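Local coordinates for protein glycosyl hydrolase family 26 (Bacteroides ovatus, PDB 4ZXO) that hydrolyses the beta-mannan backbone as a family 26 beta-mannanase, probably acting on galactomannan within a polysaccharide utilization system, at residues 276-287 with 318-327; 64-72 with 137-145. All blocks are in the same frame, centred on the assembly; numbering follows the deposited sequence.

Two contacts far apart on the chain illustrate how a TIM barrel packs its outer layer. Interaction 2 comes first: the loop 64-72, leaving strand 60-64, meets helix 132-147, closing a loop of 64 residues that holds helix 81-93, strand 97-101 and helix 121-125. Interaction 1 follows in series, neither nesting with nor crossing the first. Residues 276-287 begin helix 281-290, and 318-327 enter helix 321-328; the 30 residues between them include strand 295-300. The centres of interaction 1 and interaction 2 are about 36 Å apart, on opposite sides of the chain's centre. One ties a strand-to-helix loop to an outer helix, while the other joins two helix beginnings near the potassium site.

Interaction 1 of 2, residues 276-287 with 318-327; sequences IPDSLWWTGTLL and QVSADDFVKF
Asp-323 grips Thr-283 with both carboxylate oxygens, pinning the first turn of helix 281-290, an outer helix of the TIM barrel, to helix 321-328. Its OD2 accepts from Thr-283 N at 2.9 Å on the syn side, and OD1 uses its syn lone pair for Thr-283 OG1 at 2.6 Å. The carboxylate reaches this turn because chi1 of Asp-323 (-175°) turns CG away from its own backbone nitrogen. A water lies within hydrogen-bonding distance of Ser-279 O and Val-319 O and accepts from Asp-323 N. Next to it a polar relay runs through Ser-320: Trp-282 NE1 donates in its ring plane to Ser-320 OG at 2.9 Å, and this hydroxyl donates to Gln-318 OE1 at 2.7 Å. That amide oxygen also takes Ser-320 N, while Gln-318 NE2 serves both Ile-276 O and Tyr-311 OH. Apolar packing surrounds these bonds. The edge of Phe-324 meets one face of Trp-282, Trp-281 covers the other face, and the edge of Trp-282 points at the face of Phe-327, planes 50° apart. Phe-327 fits as a knob among Trp-282, Thr-283, Leu-286 and Leu-287, with CB 3.5 Å from Trp-282 CB.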
loop_
_atom_site.group_PDB
_atom_site.type_symbol
_atom_site.label_atom_id
_atom_site.label_comp_id
_atom_site.label_asym_id
_atom_site.label_seq_id
_atom_site.Cartn_x
_atom_site.Cartn_y
_atom_site.Cartn_z
ATOM N N ILE A 276 11.509 12.296 -10.290
ATOM C CA ILE A 276 11.984 13.303 -9.326
ATOM C C ILE A 276 12.953 14.329 -9.903
ATOM O O ILE A 276 14.150 14.349 -9.538
ATOM C CB ILE A 276 12.684 12.640 -8.071
ATOM C CG1 ILE A 276 11.995 11.336 -7.674
ATOM C CG2 ILE A 276 12.578 13.596 -6.905
ATOM C CD1 ILE A 276 12.909 10.116 -7.733
ATOM N N PRO A 277 12.453 15.208 -10.787
ATOM C CA PRO A 277 13.362 16.131 -11.485
ATOM C C PRO A 277 13.847 17.246 -10.561
ATOM O O PRO A 277 14.753 17.992 -10.936
ATOM C CB PRO A 277 12.500 16.734 -12.577
ATOM C CG PRO A 277 11.188 16.046 -12.562
ATOM C CD PRO A 277 11.082 15.231 -11.336
ATOM N N ASP A 278 13.182 17.394 -9.408
ATOM C CA ASP A 278 13.520 18.394 -8.408
ATOM C C ASP A 278 14.573 17.803 -7.523
ATOM O O ASP A 278 14.280 16.842 -6.796
ATOM C CB ASP A 278 12.264 18.729 -7.602
ATOM C CG ASP A 278 12.500 19.694 -6.451
ATOM O OD1 ASP A 278 13.643 20.093 -6.178
ATOM O OD2 ASP A 278 11.482 20.067 -5.802
ATOM N N SER A 279 15.780 18.366 -7.595
ATOM C CA SER A 279 16.913 17.755 -6.918
ATOM C C SER A 279 16.779 17.839 -5.376
ATOM O O SER A 279 17.517 17.123 -4.630
ATOM C CB SER A 279 18.191 18.407 -7.389
ATOM O OG SER A 279 18.281 19.741 -6.919
ATOM N N LEU A 280 15.847 18.678 -4.902
ATOM C CA LEU A 280 15.620 18.871 -3.458
ATOM C C LEU A 280 14.230 18.427 -3.058
ATOM O O LEU A 280 13.688 18.923 -2.077
ATOM C CB LEU A 280 15.799 20.336 -3.063
ATOM C CG LEU A 280 17.200 20.915 -3.290
ATOM C CD1 LEU A 280 17.234 22.372 -2.925
ATOM C CD2 LEU A 280 18.199 20.153 -2.444
ATOM N N TRP A 281 13.654 17.488 -3.804
ATOM C CA TRP A 281 12.239 17.141 -3.540
ATOM C C TRP A 281 12.019 16.571 -2.159
ATOM O O TRP A 281 11.036 16.906 -1.492
ATOM C CB TRP A 281 11.691 16.136 -4.557
ATOM C CG TRP A 281 10.200 15.976 -4.457
ATOM C CD1 TRP A 281 9.263 16.894 -4.832
ATOM C CD2 TRP A 281 9.488 14.853 -3.962
ATOM N NE1 TRP A 281 8.013 16.424 -4.587
ATOM C CE2 TRP A 281 8.112 15.164 -4.050
ATOM C CE3 TRP A 281 9.874 13.618 -3.417
ATOM C CZ2 TRP A 281 7.108 14.283 -3.630
ATOM C CZ3 TRP A 281 8.846 12.702 -3.005
ATOM C CH2 TRP A 281 7.480 13.059 -3.138
ATOM N N TRP A 282 12.938 15.715 -1.725
ATOM C CA TRP A 282 12.741 14.944 -0.482
ATOM C C TRP A 282 12.740 15.833 0.762
ATOM O O TRP A 282 11.816 15.747 1.585
ATOM C CB TRP A 282 13.838 13.868 -0.363
ATOM C CG TRP A 282 13.831 12.974 -1.549
ATOM C CD1 TRP A 282 14.631 13.060 -2.657
ATOM C CD2 TRP A 282 12.893 11.933 -1.815
ATOM N NE1 TRP A 282 14.253 12.115 -3.598
ATOM C CE2 TRP A 282 13.214 11.378 -3.084
ATOM C CE3 TRP A 282 11.856 11.372 -1.076
ATOM C CZ2 TRP A 282 12.482 10.346 -3.662
ATOM C CZ3 TRP A 282 11.141 10.319 -1.635
ATOM C CH2 TRP A 282 11.462 9.823 -2.929
ATOM N N THR A 283 13.770 16.684 0.913
ATOM C CA THR A 283 13.802 17.569 2.079
ATOM C C THR A 283 13.107 18.868 1.854
ATOM O O THR A 283 12.717 19.545 2.808
ATOM C CB THR A 283 15.244 17.919 2.548
ATOM O OG1 THR A 283 15.952 18.643 1.513
ATOM C CG2 THR A 283 15.985 16.625 2.884
ATOM N N GLY A 284 12.939 19.239 0.599
ATOM C CA GLY A 284 12.380 20.547 0.335
ATOM C C GLY A 284 10.892 20.577 0.101
ATOM O O GLY A 284 10.274 21.614 0.228
ATOM N N THR A 285 10.324 19.445 -0.276
ATOM C CA THR A 285 8.865 19.359 -0.503
ATOM C C THR A 285 8.214 18.281 0.365
ATOM O O THR A 285 7.318 18.575 1.134
ATOM C CB THR A 285 8.574 19.088 -1.979
ATOM O OG1 THR A 285 9.094 20.180 -2.739
ATOM C CG2 THR A 285 7.091 19.032 -2.259
ATOM N N LEU A 286 8.662 17.033 0.259
ATOM C CA LEU A 286 7.948 15.964 0.962
ATOM C C LEU A 286 8.069 16.051 2.497
ATOM O O LEU A 286 7.059 16.027 3.241
ATOM C CB LEU A 286 8.479 14.613 0.496
ATOM C CG LEU A 286 7.784 13.414 1.134
ATOM C CD1 LEU A 286 6.316 13.252 0.786
ATOM C CD2 LEU A 286 8.479 12.083 0.817
ATOM N N LEU A 287 9.296 16.107 2.992
ATOM C CA LEU A 287 9.510 16.053 4.461
ATOM C C LEU A 287 8.815 17.178 5.207
ATOM O O LEU A 287 8.162 16.923 6.215
ATOM C CB LEU A 287 11.000 16.044 4.757
ATOM C CG LEU A 287 11.353 15.826 6.252
ATOM C CD1 LEU A 287 10.759 14.512 6.843
ATOM C CD2 LEU A 287 12.869 15.839 6.467
ATOM N N GLN A 318 20.989 9.694 -9.832
ATOM C CA GLN A 318 19.758 10.425 -10.128
ATOM C C GLN A 318 19.835 11.779 -9.442
ATOM O O GLN A 318 20.440 11.880 -8.360
ATOM C CB GLN A 318 18.534 9.614 -9.669
ATOM C CG GLN A 318 17.202 10.014 -10.372
ATOM C CD GLN A 318 16.517 11.194 -9.687
ATOM O OE1 GLN A 318 16.693 11.385 -8.466
ATOM N NE2 GLN A 318 15.702 11.970 -10.444
ATOM N N VAL A 319 19.255 12.822 -10.057
ATOM C CA VAL A 319 19.500 14.187 -9.580
ATOM C C VAL A 319 19.059 14.434 -8.158
ATOM O O VAL A 319 19.647 15.292 -7.494
ATOM C CB VAL A 319 18.856 15.269 -10.499
ATOM C CG1 VAL A 319 19.502 15.247 -11.918
ATOM C CG2 VAL A 319 17.343 15.176 -10.557
ATOM N N SER A 320 18.085 13.658 -7.648
ATOM C CA SER A 320 17.620 13.882 -6.274
ATOM C C SER A 320 18.297 12.963 -5.272
ATOM O O SER A 320 17.954 13.000 -4.103
ATOM C CB SER A 320 16.096 13.703 -6.141
ATOM O OG SER A 320 15.679 12.319 -6.156
ATOM N N ALA A 321 19.284 12.179 -5.703
ATOM C CA ALA A 321 19.814 11.145 -4.790
ATOM C C ALA A 321 20.508 11.671 -3.538
ATOM O O ALA A 321 20.237 11.182 -2.436
ATOM C CB ALA A 321 20.761 10.229 -5.535
ATOM N N ASP A 322 21.365 12.671 -3.686
ATOM C CA ASP A 322 22.024 13.221 -2.504
ATOM C C ASP A 322 21.001 13.754 -1.511
ATOM O O ASP A 322 21.147 13.571 -0.313
ATOM C CB ASP A 322 22.985 14.340 -2.893
ATOM C CG ASP A 322 24.209 13.820 -3.602
ATOM O OD1 ASP A 322 24.497 12.618 -3.487
ATOM O OD2 ASP A 322 24.899 14.635 -4.258
ATOM N N ASP A 323 19.941 14.383 -2.014
ATOM C CA ASP A 323 18.937 14.936 -1.106
ATOM C C ASP A 323 18.130 13.810 -0.441
ATOM O O ASP A 323 17.691 13.954 0.702
ATOM C CB ASP A 323 17.989 15.884 -1.861
ATOM C CG ASP A 323 17.018 16.572 -0.937
ATOM O OD1 ASP A 323 17.480 17.359 -0.096
ATOM O OD2 ASP A 323 15.789 16.351 -1.080
ATOM N N PHE A 324 17.883 12.712 -1.166
ATOM C CA PHE A 324 17.253 11.554 -0.560
ATOM C C PHE A 324 18.116 11.018 0.594
ATOM O O PHE A 324 17.587 10.575 1.616
ATOM C CB PHE A 324 17.040 10.463 -1.603
ATOM C CG PHE A 324 16.364 9.247 -1.047
ATOM C CD1 PHE A 324 14.997 9.257 -0.778
ATOM C CD2 PHE A 324 17.098 8.120 -0.729
ATOM C CE1 PHE A 324 14.366 8.136 -0.259
ATOM C CE2 PHE A 324 16.476 6.987 -0.168
ATOM C CZ PHE A 324 15.088 7.000 0.041
ATOM N N VAL A 325 19.436 11.013 0.410
ATOM C CA VAL A 325 20.302 10.574 1.517
ATOM C C VAL A 325 20.064 11.472 2.745
ATOM O O VAL A 325 19.896 10.968 3.842
ATOM C CB VAL A 325 21.784 10.581 1.141
ATOM C CG1 VAL A 325 22.651 10.307 2.417
ATOM C CG2 VAL A 325 22.063 9.471 0.087
ATOM N N LYS A 326 20.018 12.793 2.541
ATOM C CA LYS A 326 19.777 13.715 3.636
ATOM C C LYS A 326 18.398 13.462 4.299
ATOM O O LYS A 326 18.252 13.471 5.524
ATOM C CB LYS A 326 19.885 15.152 3.121
ATOM C CG LYS A 326 19.612 16.246 4.140
ATOM C CD LYS A 326 19.977 17.634 3.546
ATOM C CE LYS A 326 19.139 18.805 4.077
ATOM N NZ LYS A 326 19.113 18.816 5.563
ATOM N N PHE A 327 17.389 13.275 3.460
ATOM C CA PHE A 327 16.046 12.908 3.929
ATOM C C PHE A 327 16.066 11.650 4.776
ATOM O O PHE A 327 15.426 11.574 5.829
ATOM C CB PHE A 327 15.178 12.730 2.687
ATOM C CG PHE A 327 13.844 12.049 2.887
ATOM C CD1 PHE A 327 12.707 12.776 3.267
ATOM C CD2 PHE A 327 13.726 10.677 2.668
ATOM C CE1 PHE A 327 11.450 12.144 3.372
ATOM C CE2 PHE A 327 12.479 10.029 2.813
ATOM C CZ PHE A 327 11.338 10.773 3.166
HETATM O O HOH W 1 19.951 15.844 -4.632
#

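Interaction 2 of 2, residues 64-72 with 137-145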
loop_
_atom_site.group_PDB
_atom_site.type_symbol
_atom_site.label_atom_id
_atom_site.label_comp_id
_atom_site.label_asym_id
_atom_site.label_seq_id
_atom_site.Cartn_x
_atom_site.Cartn_y
_atom_site.Cartn_z
ATOM N N ASP A 64 2.392 -6.061 -5.865
ATOM C CA ASP A 64 1.002 -6.125 -6.365
ATOM C C ASP A 64 0.616 -7.536 -6.700
ATOM O O ASP A 64 1.423 -8.310 -7.223
ATOM C CB ASP A 64 0.848 -5.219 -7.580
ATOM C CG ASP A 64 -0.610 -4.768 -7.783
ATOM O OD1 ASP A 64 -0.952 -3.690 -7.248
ATOM O OD2 ASP A 64 -1.432 -5.520 -8.369
ATOM N N LEU A 65 -0.625 -7.882 -6.350
ATOM C CA LEU A 65 -1.151 -9.223 -6.641
ATOM C C LEU A 65 -1.999 -9.285 -7.927
ATOM O O LEU A 65 -2.532 -10.333 -8.254
ATOM C CB LEU A 65 -1.958 -9.749 -5.467
ATOM C CG LEU A 65 -1.170 -9.890 -4.187
ATOM C CD1 LEU A 65 -2.053 -10.483 -3.071
ATOM C CD2 LEU A 65 0.150 -10.704 -4.390
ATOM N N GLY A 66 -2.073 -8.188 -8.675
ATOM C CA GLY A 66 -2.862 -8.185 -9.893
ATOM C C GLY A 66 -2.479 -9.339 -10.794
ATOM O O GLY A 66 -1.281 -9.578 -11.053
ATOM N N GLU A 67 -3.518 -10.042 -11.259
ATOM C CA GLU A 67 -3.495 -11.256 -12.129
ATOM C C GLU A 67 -3.281 -12.540 -11.358
ATOM O O GLU A 67 -3.360 -13.609 -11.946
ATOM C CB GLU A 67 -2.490 -11.144 -13.297
ATOM C CG GLU A 67 -2.820 -9.950 -14.194
ATOM C CD GLU A 67 -2.040 -9.947 -15.484
ATOM O OE1 GLU A 67 -1.412 -10.967 -15.863
ATOM O OE2 GLU A 67 -2.080 -8.931 -16.176
ATOM N N ILE A 68 -3.117 -12.506 -10.032
ATOM C CA ILE A 68 -3.135 -13.776 -9.298
ATOM C C ILE A 68 -4.448 -14.479 -9.530
ATOM O O ILE A 68 -4.491 -15.738 -9.579
ATOM C CB ILE A 68 -2.839 -13.585 -7.782
ATOM C CG1 ILE A 68 -2.362 -14.948 -7.167
ATOM C CG2 ILE A 68 -4.072 -12.984 -7.048
ATOM C CD1 ILE A 68 -1.570 -14.785 -5.925
ATOM N N GLU A 69 -5.510 -13.703 -9.733
ATOM C CA GLU A 69 -6.848 -14.259 -9.942
ATOM C C GLU A 69 -6.944 -15.083 -11.221
ATOM O O GLU A 69 -7.915 -15.867 -11.374
ATOM C CB GLU A 69 -7.879 -13.132 -10.005
ATOM C CG GLU A 69 -7.619 -12.043 -11.083
ATOM C CD GLU A 69 -6.613 -10.961 -10.677
ATOM O OE1 GLU A 69 -5.930 -11.097 -9.638
ATOM O OE2 GLU A 69 -6.476 -9.973 -11.467
ATOM N N LEU A 70 -6.020 -14.841 -12.170
ATOM C CA LEU A 70 -5.995 -15.605 -13.429
ATOM C C LEU A 70 -5.315 -16.953 -13.303
ATOM O O LEU A 70 -5.313 -17.739 -14.257
ATOM C CB LEU A 70 -5.310 -14.825 -14.500
ATOM C CG LEU A 70 -5.925 -13.457 -14.793
ATOM C CD1 LEU A 70 -5.227 -12.763 -15.979
ATOM C CD2 LEU A 70 -7.398 -13.525 -15.113
ATOM N N GLY A 71 -4.749 -17.261 -12.160
ATOM C CA GLY A 71 -4.153 -18.599 -11.974
ATOM C C GLY A 71 -2.791 -18.824 -12.625
ATOM O O GLY A 71 -2.300 -19.970 -12.700
ATOM N N GLY A 72 -2.177 -17.744 -13.116
ATOM C CA GLY A 72 -0.861 -17.836 -13.739
ATOM C C GLY A 72 0.278 -17.658 -12.774
ATOM O O GLY A 72 0.089 -17.644 -11.555
ATOM N N GLU A 137 -14.040 -16.648 -6.007
ATOM C CA GLU A 137 -12.912 -17.528 -6.354
ATOM C C GLU A 137 -11.624 -16.680 -6.486
ATOM O O GLU A 137 -10.565 -17.092 -6.025
ATOM C CB GLU A 137 -13.242 -18.276 -7.647
ATOM C CG GLU A 137 -12.140 -19.178 -8.180
ATOM C CD GLU A 137 -11.759 -18.771 -9.590
ATOM O OE1 GLU A 137 -12.597 -18.854 -10.570
ATOM O OE2 GLU A 137 -10.606 -18.328 -9.705
ATOM N N TRP A 138 -11.759 -15.493 -7.088
ATOM C CA TRP A 138 -10.616 -14.582 -7.252
ATOM C C TRP A 138 -10.082 -14.138 -5.894
ATOM O O TRP A 138 -8.892 -14.153 -5.672
ATOM C CB TRP A 138 -11.012 -13.363 -8.096
ATOM C CG TRP A 138 -11.132 -13.714 -9.582
ATOM C CD1 TRP A 138 -11.120 -14.959 -10.169
ATOM C CD2 TRP A 138 -11.226 -12.770 -10.617
ATOM N NE1 TRP A 138 -11.202 -14.821 -11.540
ATOM C CE2 TRP A 138 -11.241 -13.480 -11.842
ATOM C CE3 TRP A 138 -11.236 -11.363 -10.623
ATOM C CZ2 TRP A 138 -11.302 -12.838 -13.083
ATOM C CZ3 TRP A 138 -11.322 -10.690 -11.867
ATOM C CH2 TRP A 138 -11.331 -11.435 -13.090
ATOM N N ILE A 139 -10.981 -13.783 -4.972
ATOM C CA ILE A 139 -10.552 -13.365 -3.655
ATOM C C ILE A 139 -9.876 -14.578 -2.959
ATOM O O ILE A 139 -8.866 -14.399 -2.291
ATOM C CB ILE A 139 -11.701 -12.816 -2.831
ATOM C CG1 ILE A 139 -12.226 -11.492 -3.450
ATOM C CG2 ILE A 139 -11.265 -12.559 -1.383
ATOM C CD1 ILE A 139 -13.684 -11.107 -2.964
ATOM N N ASP A 140 -10.391 -15.790 -3.161
ATOM C CA ASP A 140 -9.833 -16.975 -2.543
ATOM C C ASP A 140 -8.421 -17.213 -3.060
ATOM O O ASP A 140 -7.566 -17.721 -2.335
ATOM C CB ASP A 140 -10.718 -18.216 -2.820
ATOM C CG ASP A 140 -11.973 -18.221 -1.993
ATOM O OD1 ASP A 140 -12.158 -17.333 -1.110
ATOM O OD2 ASP A 140 -12.747 -19.193 -2.128
ATOM N N ARG A 141 -8.154 -16.820 -4.299
ATOM C CA ARG A 141 -6.802 -16.971 -4.870
ATOM C C ARG A 141 -5.844 -16.025 -4.175
ATOM O O ARG A 141 -4.699 -16.396 -3.844
ATOM C CB ARG A 141 -6.813 -16.730 -6.416
ATOM C CG ARG A 141 -7.484 -17.938 -7.179
ATOM C CD ARG A 141 -7.739 -17.772 -8.710
ATOM N NE ARG A 141 -7.626 -19.090 -9.344
ATOM C CZ ARG A 141 -7.966 -19.382 -10.598
ATOM N NH1 ARG A 141 -7.758 -20.624 -11.037
ATOM N NH2 ARG A 141 -8.487 -18.450 -11.423
ATOM N N VAL A 142 -6.292 -14.798 -3.918
ATOM C CA VAL A 142 -5.521 -13.901 -3.039
ATOM C C VAL A 142 -5.336 -14.511 -1.642
ATOM O O VAL A 142 -4.228 -14.512 -1.080
ATOM C CB VAL A 142 -6.238 -12.530 -2.904
ATOM C CG1 VAL A 142 -5.589 -11.693 -1.767
ATOM C CG2 VAL A 142 -6.182 -11.786 -4.246
ATOM N N ALA A 143 -6.416 -15.047 -1.063
ATOM C CA ALA A 143 -6.308 -15.648 0.282
ATOM C C ALA A 143 -5.234 -16.755 0.330
ATOM O O ALA A 143 -4.368 -16.786 1.244
ATOM C CB ALA A 143 -7.671 -16.188 0.722
ATOM N N ASP A 144 -5.257 -17.638 -0.670
ATOM C CA ASP A 144 -4.270 -18.718 -0.701
ATOM C C ASP A 144 -2.822 -18.196 -0.817
ATOM O O ASP A 144 -1.905 -18.749 -0.166
ATOM C CB ASP A 144 -4.539 -19.647 -1.870
ATOM C CG ASP A 144 -5.753 -20.521 -1.668
ATOM O OD1 ASP A 144 -6.198 -20.688 -0.509
ATOM O OD2 ASP A 144 -6.250 -21.037 -2.685
ATOM N N PHE A 145 -2.615 -17.113 -1.585
ATOM C CA PHE A 145 -1.287 -16.526 -1.632
ATOM C C PHE A 145 -0.891 -15.973 -0.259
ATOM O O PHE A 145 0.217 -16.199 0.216
ATOM C CB PHE A 145 -1.202 -15.434 -2.676
ATOM C CG PHE A 145 0.172 -14.866 -2.777
ATOM C CD1 PHE A 145 1.152 -15.536 -3.461
ATOM C CD2 PHE A 145 0.496 -13.670 -2.177
ATOM C CE1 PHE A 145 2.449 -15.004 -3.546
ATOM C CE2 PHE A 145 1.790 -13.128 -2.264
ATOM C CZ PHE A 145 2.754 -13.813 -2.943
#
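Glu-69 lays its aliphatic stem over one face of Trp-138, a CH-pi contact in which CB stands 3.5 Å from the centroid of the five-membered ring. This is the loop after strand 60-64 of the TIM barrel packing on helix 132-147 of its outer layer. CG sits between the backbone N and the carbonyl carbon (chi1 56°), and a bend at chi2 carries the carboxylate away from the helix, to Trp-102 NE1 and Arg-105 N. A glycine in place of Trp-138 would probably leave CB and CG of Glu-69 without the ring face they lie on. One turn on, Arg-141 brings its guanidinium to the backbone: NH2 donates to Glu-69 O at 2.6 Å, from above the carbonyl plane and with a bent N-H angle of 138°. The same NH2 forms a salt bridge to Glu-137 OE2 at 2.7 Å, and Gly-71 CA lies over the guanidinium face opposite Glu-137 CD. Toward the C-terminal end of helix 132-147 the contact is apolar. Ile-68 crosses Phe-145 at about a right angle, CD1 meeting Phe-145 CB at 3.3 Å, and its CG2 branch touches Val-142 CG2. Leu-65 CD2 approaches Phe-145 CE2 at 3.6 Å. Leu-65 also hydrogen-bonds through its backbone to Ser-101 of strand 97-101, Phe-81 of helix 81-93 packs on Ile-68 and Phe-145, and Ile-139 and Ala-143 pack against helix 181-197.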